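Long-range contacts in gluconate kinase (Lactobacillus acidophilus, PDB 3GBT), which probably phosphorylates gluconate with ATP and belongs to the FGGY carbohydrate kinases: residues Cys255-Gly260 with Gly402-Asp407; Gly240-Ile245 with Leu432-Leu437; Leu412-Phe417 with Tyr461-Lys466. One frame throughout, in Å; residues are numbered along the deposited sequence.

Contact 1 (Cys255-Gly260 with Gly402-Asp407)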
# COMPACT_ATOMS: atom_id res chain seq x y z
N CYS A 255 8.69 -8.22 8.96
CA CYS A 255 7.61 -7.76 8.12
C CYS A 255 7.24 -6.36 8.55
O CYS A 255 7.67 -5.88 9.60
CB CYS A 255 6.41 -8.70 8.22
SG CYS A 255 5.88 -8.88 9.88
N ALA A 256 6.47 -5.69 7.71
CA ALA A 256 6.08 -4.32 7.97
C ALA A 256 4.57 -4.27 8.20
O ALA A 256 3.77 -4.71 7.37
CB ALA A 256 6.47 -3.43 6.82
N LEU A 257 4.19 -3.70 9.33
CA LEU A 257 2.81 -3.48 9.64
C LEU A 257 2.67 -1.99 9.71
O LEU A 257 3.26 -1.35 10.57
CB LEU A 257 2.49 -4.06 11.01
CG LEU A 257 1.12 -3.74 11.63
CD1 LEU A 257 0.01 -4.35 10.78
CD2 LEU A 257 1.06 -4.24 13.08
N ASN A 258 1.87 -1.45 8.80
CA ASN A 258 1.49 -0.06 8.90
C ASN A 258 -0.01 0.04 9.07
O ASN A 258 -0.77 -0.60 8.32
CB ASN A 258 1.88 0.69 7.63
CG ASN A 258 1.47 2.15 7.69
OD1 ASN A 258 2.07 2.94 8.41
ND2 ASN A 258 0.44 2.50 6.94
N VAL A 259 -0.45 0.83 10.04
CA VAL A 259 -1.88 1.03 10.24
C VAL A 259 -2.25 2.47 10.52
O VAL A 259 -1.90 3.03 11.56
CB VAL A 259 -2.45 0.14 11.37
CG1 VAL A 259 -3.95 0.23 11.36
CG2 VAL A 259 -2.03 -1.31 11.21
N GLY A 260 -2.96 3.07 9.57
CA GLY A 260 -3.51 4.40 9.76
C GLY A 260 -5.02 4.26 9.73
O GLY A 260 -5.59 3.47 10.49
N GLY A 402 -0.65 6.00 12.37
CA GLY A 402 -1.29 6.73 13.45
C GLY A 402 -2.14 5.86 14.37
O GLY A 402 -2.33 6.20 15.53
N PHE A 403 -2.66 4.75 13.85
CA PHE A 403 -3.38 3.82 14.72
C PHE A 403 -2.49 3.17 15.77
O PHE A 403 -2.97 2.79 16.83
CB PHE A 403 -4.11 2.74 13.92
CG PHE A 403 -4.98 1.86 14.77
CD1 PHE A 403 -6.06 2.39 15.46
CD2 PHE A 403 -4.72 0.50 14.91
CE1 PHE A 403 -6.85 1.60 16.26
CE2 PHE A 403 -5.52 -0.30 15.71
CZ PHE A 403 -6.58 0.25 16.37
N LEU A 404 -1.20 3.04 15.49
CA LEU A 404 -0.26 2.38 16.41
C LEU A 404 0.46 3.41 17.27
O LEU A 404 1.55 3.16 17.78
CB LEU A 404 0.78 1.57 15.64
CG LEU A 404 0.44 0.19 15.08
CD1 LEU A 404 -1.06 -0.00 14.89
CD2 LEU A 404 1.20 -0.07 13.78
N LYS A 405 -0.13 4.59 17.42
CA LYS A 405 0.55 5.65 18.13
C LYS A 405 0.62 5.39 19.63
O LYS A 405 1.60 5.74 20.28
CB LYS A 405 -0.15 6.98 17.82
CG LYS A 405 0.42 8.17 18.55
CD LYS A 405 -0.67 9.25 18.72
CE LYS A 405 -1.45 9.49 17.42
NZ LYS A 405 -0.56 9.96 16.30
N SER A 406 -0.42 4.77 20.19
CA SER A 406 -0.52 4.58 21.63
C SER A 406 0.26 3.37 22.15
O SER A 406 0.34 2.35 21.48
CB SER A 406 -2.00 4.42 22.03
OG SER A 406 -2.48 3.14 21.67
N ASP A 407 0.81 3.49 23.35
CA ASP A 407 1.51 2.36 23.97
C ASP A 407 0.56 1.18 24.06
O ASP A 407 0.94 0.03 23.80
CB ASP A 407 2.01 2.72 25.37
CG ASP A 407 3.25 3.60 25.35
OD1 ASP A 407 4.06 3.49 24.40
OD2 ASP A 407 3.43 4.40 26.29
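With chi1 of V259 at -171°, its CG1 branch swings opposite the backbone N and settles beside F403, whose own ring carbon CG takes the same position on its CB (chi1 -174°). The two side chains run alongside each other, pointing the same way. V259 CG1 lies 3.6 Å from F403 CB and 3.6 Å from F403 CD2, so it meets the root and one ortho carbon of the aromatic group. L404 comes in differently, crossing V259 at about a right angle, with L404 CD1 3.8 Å from V259 CB. The other methyl, CD2 of L404, reaches further back along the strand to L257 CD2 at 4.2 Å.

V259 closes strand 254-259, which runs beside and parallel to strand 396-400; 402-407 is the turn leading from the latter strand into helix 407-417. G402 is seen to bind ATP and ADP, as is T261 just past G260. This glycine turn is consistent with the adenosine motif of actin-like ATPase folds, and the turn after strand 254-259 with their second phosphate motif.

One backbone hydrogen bond joins the end of the strand to the loop: F403 N donates to V259 O at 3.0 Å, with a bent N-H...O angle of 141°. The donor is tilted somewhat out of the carbonyl plane. G402 N also approaches V259 O, at 3.3 Å, but its angle is too poor for a bond. The backbones draw together where both segments carry glycine, G260 CA and G402 CA being 4.9 Å apart. L257 and V259 also pack on L380 of helix 365-388, and F403 on I376 of the same helix, while S406 OG caps V409 N at the start of helix 407-417.

Contact 2 (Gly240-Ile245 with Leu432-Leu437); sequences GYLSTI and LAAMFL
The apolar contacts centre on A433, whose CB fits between L242 and I245, one helical turn apart on the crossing helix. A433 CB lies 3.5 Å from I245 CG1 and 3.7 Å from L242 CD2. The latter methyl also touches L437 CD2 at 3.7 Å, while L242 CD1 reaches A434 CB at 4.2 Å. I245 carries CG1 between its backbone N and carbonyl carbon (chi1 74°), which directs that branch at the alanine and places CG2 above the rim of one face of the Y241 ring.

The short segment axes are perpendicular (90°) and 8.6 Å apart at closest approach, a separation compatible with the small alanine at the crossing. Helix 239-245 follows a strand of the six-stranded sheet, whereas helix 429-441 belongs to the C-terminal family region. Such a crossing resembles the paired connect helices at the interdomain hinge of actin-like ATPases.

The hydrogen bonds lie within the two helices or run to residues outside them, rather than between them. T244 OG1 donates to G240 O at 2.8 Å, nearly in line with the C=O bond. A434 O accepts from S75 OG of strand 70-78, and Y241 N bonds S238 OG.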
# COMPACT_ATOMS: atom_id res chain seq x y z
N GLY A 240 4.00 0.42 -1.68
CA GLY A 240 3.95 -0.81 -0.92
C GLY A 240 5.33 -1.37 -0.69
O GLY A 240 5.68 -1.78 0.42
N TYR A 241 6.12 -1.41 -1.75
CA TYR A 241 7.47 -1.91 -1.63
C TYR A 241 8.33 -0.95 -0.81
O TYR A 241 9.04 -1.38 0.08
CB TYR A 241 8.09 -2.10 -3.01
CG TYR A 241 9.55 -2.45 -2.95
CD1 TYR A 241 9.95 -3.72 -2.58
CD2 TYR A 241 10.53 -1.52 -3.26
CE1 TYR A 241 11.27 -4.06 -2.51
CE2 TYR A 241 11.86 -1.85 -3.19
CZ TYR A 241 12.23 -3.13 -2.81
OH TYR A 241 13.55 -3.49 -2.73
N LEU A 242 8.24 0.34 -1.11
CA LEU A 242 9.13 1.31 -0.49
C LEU A 242 8.83 1.48 0.99
O LEU A 242 9.73 1.71 1.81
CB LEU A 242 9.05 2.66 -1.22
CG LEU A 242 9.73 2.65 -2.60
CD1 LEU A 242 9.52 3.95 -3.37
CD2 LEU A 242 11.20 2.32 -2.44
N SER A 243 7.56 1.37 1.35
CA SER A 243 7.17 1.49 2.74
C SER A 243 7.71 0.31 3.54
O SER A 243 7.98 0.44 4.73
CB SER A 243 5.65 1.59 2.87
OG SER A 243 5.23 2.89 2.48
N THR A 244 7.87 -0.84 2.88
CA THR A 244 8.39 -2.02 3.56
C THR A 244 9.91 -1.92 3.75
O THR A 244 10.41 -2.09 4.87
CB THR A 244 8.07 -3.29 2.78
OG1 THR A 244 6.65 -3.37 2.56
CG2 THR A 244 8.55 -4.52 3.53
N ILE A 245 10.65 -1.64 2.68
CA ILE A 245 12.09 -1.43 2.85
C ILE A 245 12.38 -0.16 3.65
O ILE A 245 13.41 -0.07 4.30
CB ILE A 245 12.87 -1.45 1.52
CG1 ILE A 245 12.64 -0.17 0.72
CG2 ILE A 245 12.48 -2.67 0.70
CD1 ILE A 245 13.49 -0.05 -0.54
N LEU A 432 11.60 8.07 2.31
CA LEU A 432 12.88 7.66 2.83
C LEU A 432 13.49 6.59 1.96
O LEU A 432 14.60 6.73 1.53
CB LEU A 432 12.74 7.23 4.28
CG LEU A 432 13.47 6.17 5.09
CD1 LEU A 432 14.50 5.39 4.44
CD2 LEU A 432 13.88 6.63 6.41
N ALA A 433 12.76 5.54 1.68
CA ALA A 433 13.23 4.49 0.83
C ALA A 433 13.43 4.95 -0.59
O ALA A 433 14.25 4.44 -1.29
CB ALA A 433 12.32 3.31 0.89
N ALA A 434 12.67 5.95 -1.01
CA ALA A 434 12.84 6.53 -2.34
C ALA A 434 14.18 7.26 -2.37
O ALA A 434 14.94 7.19 -3.34
CB ALA A 434 11.71 7.50 -2.64
N MSE A 435 14.44 7.98 -1.29
CA MSE A 435 15.65 8.73 -1.12
C MSE A 435 16.80 7.73 -1.13
O MSE A 435 17.87 7.98 -1.69
CB MSE A 435 15.58 9.50 0.20
CG MSE A 435 16.85 10.21 0.59
SE MSE A 435 18.05 9.03 1.57
CE MSE A 435 17.10 9.00 3.28
N PHE A 436 16.56 6.57 -0.54
CA PHE A 436 17.61 5.56 -0.48
C PHE A 436 17.95 5.01 -1.87
O PHE A 436 19.12 4.78 -2.17
CB PHE A 436 17.23 4.43 0.47
CG PHE A 436 18.27 3.35 0.56
CD1 PHE A 436 19.44 3.56 1.28
CD2 PHE A 436 18.08 2.13 -0.08
CE1 PHE A 436 20.40 2.57 1.37
CE2 PHE A 436 19.04 1.14 0.00
CZ PHE A 436 20.20 1.36 0.73
N LEU A 437 16.93 4.81 -2.69
CA LEU A 437 17.10 4.37 -4.07
C LEU A 437 18.04 5.31 -4.80
O LEU A 437 18.91 4.88 -5.55
CB LEU A 437 15.76 4.37 -4.78
CG LEU A 437 15.07 3.02 -5.02
CD1 LEU A 437 15.39 2.04 -3.91
CD2 LEU A 437 13.57 3.22 -5.20

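Contact 3 (Leu412-Phe417 with Tyr461-Lys466)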
# COMPACT_ATOMS: atom_id res chain seq x y z
N LEU A 412 -0.65 -4.16 22.72
CA LEU A 412 -1.70 -5.08 22.34
C LEU A 412 -1.31 -5.85 21.07
O LEU A 412 -1.59 -7.04 20.94
CB LEU A 412 -3.01 -4.31 22.13
CG LEU A 412 -4.25 -5.08 22.56
CD1 LEU A 412 -4.49 -6.22 21.61
CD2 LEU A 412 -4.02 -5.60 23.97
N CYS A 413 -0.63 -5.17 20.15
CA CYS A 413 -0.15 -5.82 18.93
C CYS A 413 0.89 -6.86 19.26
O CYS A 413 0.89 -7.95 18.69
CB CYS A 413 0.43 -4.80 17.95
SG CYS A 413 -0.82 -3.76 17.11
N ALA A 414 1.79 -6.52 20.18
CA ALA A 414 2.81 -7.47 20.59
C ALA A 414 2.12 -8.70 21.19
O ALA A 414 2.39 -9.84 20.79
CB ALA A 414 3.74 -6.83 21.61
N ASN A 415 1.21 -8.44 22.13
CA ASN A 415 0.48 -9.51 22.81
C ASN A 415 -0.35 -10.40 21.87
O ASN A 415 -0.39 -11.62 22.03
CB ASN A 415 -0.39 -8.92 23.91
CG ASN A 415 0.42 -8.31 25.02
OD1 ASN A 415 1.65 -8.39 25.03
ND2 ASN A 415 -0.26 -7.71 25.99
N ILE A 416 -1.00 -9.79 20.88
CA ILE A 416 -1.73 -10.58 19.88
C ILE A 416 -0.83 -11.31 18.88
O ILE A 416 -0.96 -12.51 18.71
CB ILE A 416 -2.76 -9.74 19.14
CG1 ILE A 416 -3.89 -9.36 20.11
CG2 ILE A 416 -3.28 -10.49 17.91
CD1 ILE A 416 -4.97 -8.53 19.49
N PHE A 417 0.10 -10.60 18.25
CA PHE A 417 1.03 -11.23 17.30
C PHE A 417 2.01 -12.17 17.99
O PHE A 417 2.56 -13.08 17.37
CB PHE A 417 1.80 -10.17 16.51
CG PHE A 417 0.98 -9.49 15.45
CD1 PHE A 417 1.24 -9.71 14.11
CD2 PHE A 417 -0.06 -8.63 15.81
CE1 PHE A 417 0.47 -9.09 13.14
CE2 PHE A 417 -0.82 -8.01 14.85
CZ PHE A 417 -0.56 -8.23 13.50
N TYR A 461 8.34 -3.20 21.75
CA TYR A 461 7.35 -3.73 22.68
C TYR A 461 7.40 -5.25 22.61
O TYR A 461 7.29 -5.82 21.52
CB TYR A 461 5.97 -3.22 22.30
CG TYR A 461 5.87 -1.72 22.41
CD1 TYR A 461 5.26 -1.12 23.50
CD2 TYR A 461 6.41 -0.90 21.43
CE1 TYR A 461 5.19 0.25 23.60
CE2 TYR A 461 6.33 0.48 21.53
CZ TYR A 461 5.72 1.05 22.62
OH TYR A 461 5.64 2.41 22.71
N PHE A 462 7.59 -5.89 23.76
CA PHE A 462 7.70 -7.35 23.81
C PHE A 462 6.40 -7.95 24.31
O PHE A 462 5.75 -7.38 25.18
CB PHE A 462 8.86 -7.77 24.72
CG PHE A 462 10.20 -7.27 24.28
CD1 PHE A 462 10.73 -6.10 24.81
CD2 PHE A 462 10.93 -7.97 23.33
CE1 PHE A 462 11.97 -5.64 24.40
CE2 PHE A 462 12.17 -7.51 22.91
CZ PHE A 462 12.69 -6.35 23.45
N PRO A 463 6.03 -9.13 23.78
CA PRO A 463 4.78 -9.75 24.21
C PRO A 463 4.77 -9.97 25.71
O PRO A 463 5.78 -10.40 26.27
CB PRO A 463 4.79 -11.09 23.47
CG PRO A 463 5.63 -10.85 22.27
CD PRO A 463 6.70 -9.91 22.73
N ASN A 464 3.64 -9.66 26.35
CA ASN A 464 3.41 -10.00 27.74
C ASN A 464 2.85 -11.42 27.77
O ASN A 464 1.77 -11.67 27.24
CB ASN A 464 2.42 -9.02 28.35
CG ASN A 464 1.97 -9.43 29.73
OD1 ASN A 464 1.35 -10.48 29.91
ND2 ASN A 464 2.26 -8.60 30.72
N PRO A 465 3.59 -12.34 28.38
CA PRO A 465 3.31 -13.78 28.33
C PRO A 465 1.87 -14.18 28.71
O PRO A 465 1.29 -15.06 28.05
CB PRO A 465 4.30 -14.37 29.33
CG PRO A 465 5.42 -13.36 29.40
CD PRO A 465 4.76 -12.04 29.23
N LYS A 466 1.30 -13.57 29.75
CA LYS A 466 -0.05 -13.95 30.16
C LYS A 466 -1.09 -13.51 29.12
O LYS A 466 -1.90 -14.34 28.67
CB LYS A 466 -0.41 -13.42 31.55
CG LYS A 466 0.53 -13.88 32.66
CD LYS A 466 -0.02 -15.04 33.48
CE LYS A 466 0.69 -15.12 34.84
NZ LYS A 466 0.02 -16.05 35.80
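The backbone of 461-464 passes over the side of helix 407-417, coming closest where N415 CA and P463 CA are 4.5 Å apart. At that point the N415 amide makes the polar link. Its chi1 of -66° sets CG beside the backbone N and brings OD1 to the N464 amide, which donates to it at 2.7 Å. The bond is almost straight at hydrogen (176°), yet the donor sits 37° above the plane of the N415 carbonyl rather than on a lone pair. N415 ND2 in turn donates to E467 OE1, so both ends of the amide are held and its rotation is fixed. N464 CB also packs against this amide, 3.5 Å from N415 OD1.

Next to it, A414 CB faces the extended chain, 3.7 Å from Y461 O and 4.3 Å from Y461 CB. P463 lays its ring on the helix backbone, with CG 3.7 Å from A414 O. Y461 extends its ring away from this helix segment, and its OH bonds D407 OD1 and R410 NH1.

N464 is the N-cap of helix 465-485: its OD1 accepts from E467 N and, weakly, from K466 N. An asparagine cap followed by proline in the first turn is a classic helix start, here docked by N415 where edge strand 457-461 gives way to the helix.

In the fold
Contact 2 is wholly buried and apolar across its seam, as suits two helices crossing between the halves of the kinase. Contacts 1 and 3 are only partly buried, and each adds a single hydrogen bond to its packing: backbone to backbone at the nucleotide-binding turn, side chain to backbone at the outer edge. Segment 402-407 leads into helix 407-417, whose last turns carry contact 3, and the D407-Y461 bond ties the two together. Contact 1 meets contact 2 through A256 CB and T244 CG2, 4.0 Å apart; strand 254-259 is the next element after helix 239-245. Contacts 2 and 3 do not touch; their centres are about 28 Å apart.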